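Local coordinates for protein glutathione S-transferase 2 (Heligmosomoides polygyrus, PDB 1TW9) that probably conjugates glutathione to electrophilic substrates, releasing a halide ion from RX compounds, as a dimeric sigma-type glutathione transferase, at residues K5-N10 with G49-L54. Numbering follows the deposited sequence.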
ATOM      1  N   LYS A   5     -15.978  13.519  -2.782  1.00 31.68           N
ATOM      2  CA  LYS A   5     -16.234  13.220  -4.156  1.00 32.85           C
ATOM      3  C   LYS A   5     -15.268  12.137  -4.535  1.00 31.81           C
ATOM      4  O   LYS A   5     -14.061  12.273  -4.322  1.00 32.64           O
ATOM      5  CB  LYS A   5     -16.001  14.437  -5.042  1.00 31.99           C
ATOM      6  CG  LYS A   5     -16.134  14.127  -6.540  1.00 34.16           C
ATOM      7  CD  LYS A   5     -16.071  15.320  -7.453  1.00 35.78           C
ATOM      8  CE  LYS A   5     -14.771  15.990  -7.645  1.00 38.25           C
ATOM      9  NZ  LYS A   5     -15.004  17.122  -8.699  1.00 39.66           N
ATOM     10  N   LEU A   6     -15.773  11.064  -5.100  1.00 32.61           N
ATOM     11  CA  LEU A   6     -14.910   9.969  -5.580  1.00 31.43           C
ATOM     12  C   LEU A   6     -15.030   9.955  -7.133  1.00 32.10           C
ATOM     13  O   LEU A   6     -16.142   9.892  -7.665  1.00 30.88           O
ATOM     14  CB  LEU A   6     -15.400   8.649  -5.061  1.00 31.59           C
ATOM     15  CG  LEU A   6     -14.464   7.458  -5.423  1.00 31.95           C
ATOM     16  CD1 LEU A   6     -13.083   7.496  -4.806  1.00 34.88           C
ATOM     17  CD2 LEU A   6     -15.201   6.102  -5.109  1.00 34.26           C
ATOM     18  N   THR A   7     -13.893  10.045  -7.828  1.00 30.74           N
ATOM     19  CA  THR A   7     -13.885  10.040  -9.302  1.00 31.84           C
ATOM     20  C   THR A   7     -13.169   8.725  -9.740  1.00 32.17           C
ATOM     21  O   THR A   7     -12.043   8.406  -9.292  1.00 30.68           O
ATOM     22  CB  THR A   7     -13.159  11.284  -9.827  1.00 31.92           C
ATOM     23  OG1 THR A   7     -13.914  12.477  -9.472  1.00 33.84           O
ATOM     24  CG2 THR A   7     -13.153  11.236 -11.333  1.00 34.02           C
ATOM     25  N   TYR A   8     -13.841   7.999 -10.630  1.00 31.69           N
ATOM     26  CA  TYR A   8     -13.342   6.735 -11.137  1.00 32.28           C
ATOM     27  C   TYR A   8     -14.064   6.470 -12.461  1.00 32.32           C
ATOM     28  O   TYR A   8     -14.820   7.280 -12.920  1.00 32.99           O
ATOM     29  CB  TYR A   8     -13.507   5.612 -10.107  1.00 32.28           C
ATOM     30  CG  TYR A   8     -12.835   4.327 -10.517  1.00 31.80           C
ATOM     31  CD1 TYR A   8     -11.476   4.285 -10.770  1.00 32.86           C
ATOM     32  CD2 TYR A   8     -13.557   3.164 -10.681  1.00 33.75           C
ATOM     33  CE1 TYR A   8     -10.877   3.121 -11.165  1.00 30.85           C
ATOM     34  CE2 TYR A   8     -12.984   2.026 -11.092  1.00 33.92           C
ATOM     35  CZ  TYR A   8     -11.597   2.002 -11.323  1.00 33.69           C
ATOM     36  OH  TYR A   8     -10.969   0.836 -11.736  1.00 33.12           O
ATOM     37  N   PHE A   9     -13.794   5.335 -13.085  1.00 31.99           N
ATOM     38  CA  PHE A   9     -14.539   4.883 -14.215  1.00 33.19           C
ATOM     39  C   PHE A   9     -15.865   4.270 -13.806  1.00 31.12           C
ATOM     40  O   PHE A   9     -16.144   4.092 -12.592  1.00 30.78           O
ATOM     41  CB  PHE A   9     -13.692   3.886 -14.981  1.00 33.70           C
ATOM     42  CG  PHE A   9     -12.477   4.509 -15.579  1.00 35.01           C
ATOM     43  CD1 PHE A   9     -12.614   5.504 -16.536  1.00 36.42           C
ATOM     44  CD2 PHE A   9     -11.216   4.118 -15.210  1.00 37.68           C
ATOM     45  CE1 PHE A   9     -11.514   6.111 -17.094  1.00 38.80           C
ATOM     46  CE2 PHE A   9     -10.108   4.722 -15.812  1.00 36.27           C
ATOM     47  CZ  PHE A   9     -10.281   5.711 -16.727  1.00 37.20           C
ATOM     48  N   ASN A  10     -16.715   4.016 -14.805  1.00 30.09           N
ATOM     49  CA  ASN A  10     -17.995   3.355 -14.533  1.00 29.42           C
ATOM     50  C   ASN A  10     -17.786   1.875 -14.395  1.00 29.69           C
ATOM     51  O   ASN A  10     -18.089   1.088 -15.273  1.00 30.04           O
ATOM     52  CB  ASN A  10     -19.092   3.626 -15.587  1.00 29.77           C
ATOM     53  CG  ASN A  10     -20.426   3.071 -15.178  1.00 28.13           C
ATOM     54  OD1 ASN A  10     -20.647   2.817 -14.014  1.00 30.44           O
ATOM     55  ND2 ASN A  10     -21.317   2.886 -16.150  1.00 27.15           N
ATOM     56  N   GLY A  49      -2.035  11.208 -12.698  1.00 30.62           N
ATOM     57  CA  GLY A  49      -2.622  10.965 -14.044  1.00 29.55           C
ATOM     58  C   GLY A  49      -3.617   9.807 -14.118  1.00 30.47           C
ATOM     59  O   GLY A  49      -3.880   9.251 -15.200  1.00 28.89           O
ATOM     60  N   GLN A  50      -4.146   9.391 -12.971  1.00 30.06           N
ATOM     61  CA  GLN A  50      -5.018   8.224 -12.911  1.00 30.52           C
ATOM     62  C   GLN A  50      -6.164   8.430 -11.954  1.00 29.62           C
ATOM     63  O   GLN A  50      -6.161   9.371 -11.141  1.00 28.92           O
ATOM     64  CB  GLN A  50      -4.291   7.013 -12.431  1.00 31.50           C
ATOM     65  CG  GLN A  50      -3.089   6.648 -13.197  1.00 34.01           C
ATOM     66  CD  GLN A  50      -2.250   5.774 -12.323  1.00 38.11           C
ATOM     67  OE1 GLN A  50      -1.644   6.247 -11.352  1.00 44.45           O
ATOM     68  NE2 GLN A  50      -2.273   4.517 -12.585  1.00 33.16           N
ATOM     69  N   VAL A  51      -7.090   7.490 -12.030  1.00 30.72           N
ATOM     70  CA  VAL A  51      -8.225   7.429 -11.124  1.00 31.97           C
ATOM     71  C   VAL A  51      -8.161   6.039 -10.462  1.00 31.59           C
ATOM     72  O   VAL A  51      -7.495   5.123 -10.978  1.00 31.56           O
ATOM     73  CB  VAL A  51      -9.390   7.826 -12.067  1.00 33.92           C
ATOM     74  CG1 VAL A  51     -10.084   6.688 -12.790  1.00 37.19           C
ATOM     75  CG2 VAL A  51     -10.054   9.161 -11.812  1.00 36.41           C
ATOM     76  N   PRO A  52      -8.671   5.892  -9.248  1.00 31.91           N
ATOM     77  CA  PRO A  52      -9.585   6.795  -8.599  1.00 30.86           C
ATOM     78  C   PRO A  52      -8.874   7.932  -7.900  1.00 30.92           C
ATOM     79  O   PRO A  52      -7.689   7.828  -7.581  1.00 31.20           O
ATOM     80  CB  PRO A  52     -10.162   5.915  -7.496  1.00 30.89           C
ATOM     81  CG  PRO A  52      -9.082   4.983  -7.197  1.00 32.86           C
ATOM     82  CD  PRO A  52      -8.612   4.606  -8.540  1.00 32.67           C
ATOM     83  N   VAL A  53      -9.601   9.017  -7.720  1.00 31.59           N
ATOM     84  CA  VAL A  53      -9.133  10.110  -6.914  1.00 30.51           C
ATOM     85  C   VAL A  53     -10.292  10.514  -6.041  1.00 30.39           C
ATOM     86  O   VAL A  53     -11.410  10.751  -6.549  1.00 31.35           O
ATOM     87  CB  VAL A  53      -8.709  11.308  -7.802  1.00 31.40           C
ATOM     88  CG1 VAL A  53      -8.399  12.569  -6.990  1.00 29.05           C
ATOM     89  CG2 VAL A  53      -7.499  10.947  -8.615  1.00 30.02           C
ATOM     90  N   LEU A  54      -9.991  10.738  -4.756  1.00 30.64           N
ATOM     91  CA  LEU A  54     -10.961  11.259  -3.803  1.00 30.50           C
ATOM     92  C   LEU A  54     -10.706  12.735  -3.644  1.00 30.56           C
ATOM     93  O   LEU A  54      -9.558  13.114  -3.566  1.00 31.44           O
ATOM     94  CB  LEU A  54     -10.731  10.561  -2.446  1.00 29.85           C
ATOM     95  CG  LEU A  54     -11.615  11.021  -1.278  1.00 31.87           C
ATOM     96  CD1 LEU A  54     -13.054  10.575  -1.505  1.00 30.71           C
ATOM     97  CD2 LEU A  54     -10.996  10.529  -0.017  1.00 33.17           C
TER
HETATM   98  O   HOH W   1     -12.392  13.322  -7.326  1.00 25.99           O
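Lys5 turns its carbonyl toward Leu54, whose CA-H meets Lys5 O while its CD1 methyl lies 3.4 Å from the same oxygen. This is an antiparallel pairing in the thioredoxin-like N-terminal domain of the glutathione transferase fold: strand 4-9 runs between parallel strand 30-34 and strand 53-56, which is entered through the cis-proline (Pro52) loop characteristic of that fold. Leu6, with CG anti to its own N (chi1 -175°), lies on the same face of the sheet as Leu54, its CD1 4.3 Å from Pro52 CB just ahead of the strand; helices 16-24 and 64-75 cover this face. Thr7 and Val53 form the hydrogen-bonded pair, with Thr7 N to Val53 O at 2.9 Å and Val53 N to Thr7 O at 3.0 Å. A water bridges Thr7 OG1 and Val53 O, giving that carbonyl a second donor, while Thr7 CG2 meets Val51 CG2 at 3.8 Å. The Tyr8 ring lies alongside Pro52, its CD1 3.6 Å from Pro52 CD, and Val51 CG1 comes in obliquely on the same ring carbon; Tyr8 OH is hydrogen-bonded to Ala14 N. A valine in place of Tyr8 would probably leave Pro52 CD and Val51 CG1 poorly packed and Ala14 N without its hydroxyl partner. Phe9 holds CG beside its backbone N (chi1 -66°), which brings the ring to Val51; the ring also meets Phe39. Val51 CG1 sits over one face of this ring, offset toward the rim, 3.9 Å from its centroid and 3.6 Å from Phe9 CE2.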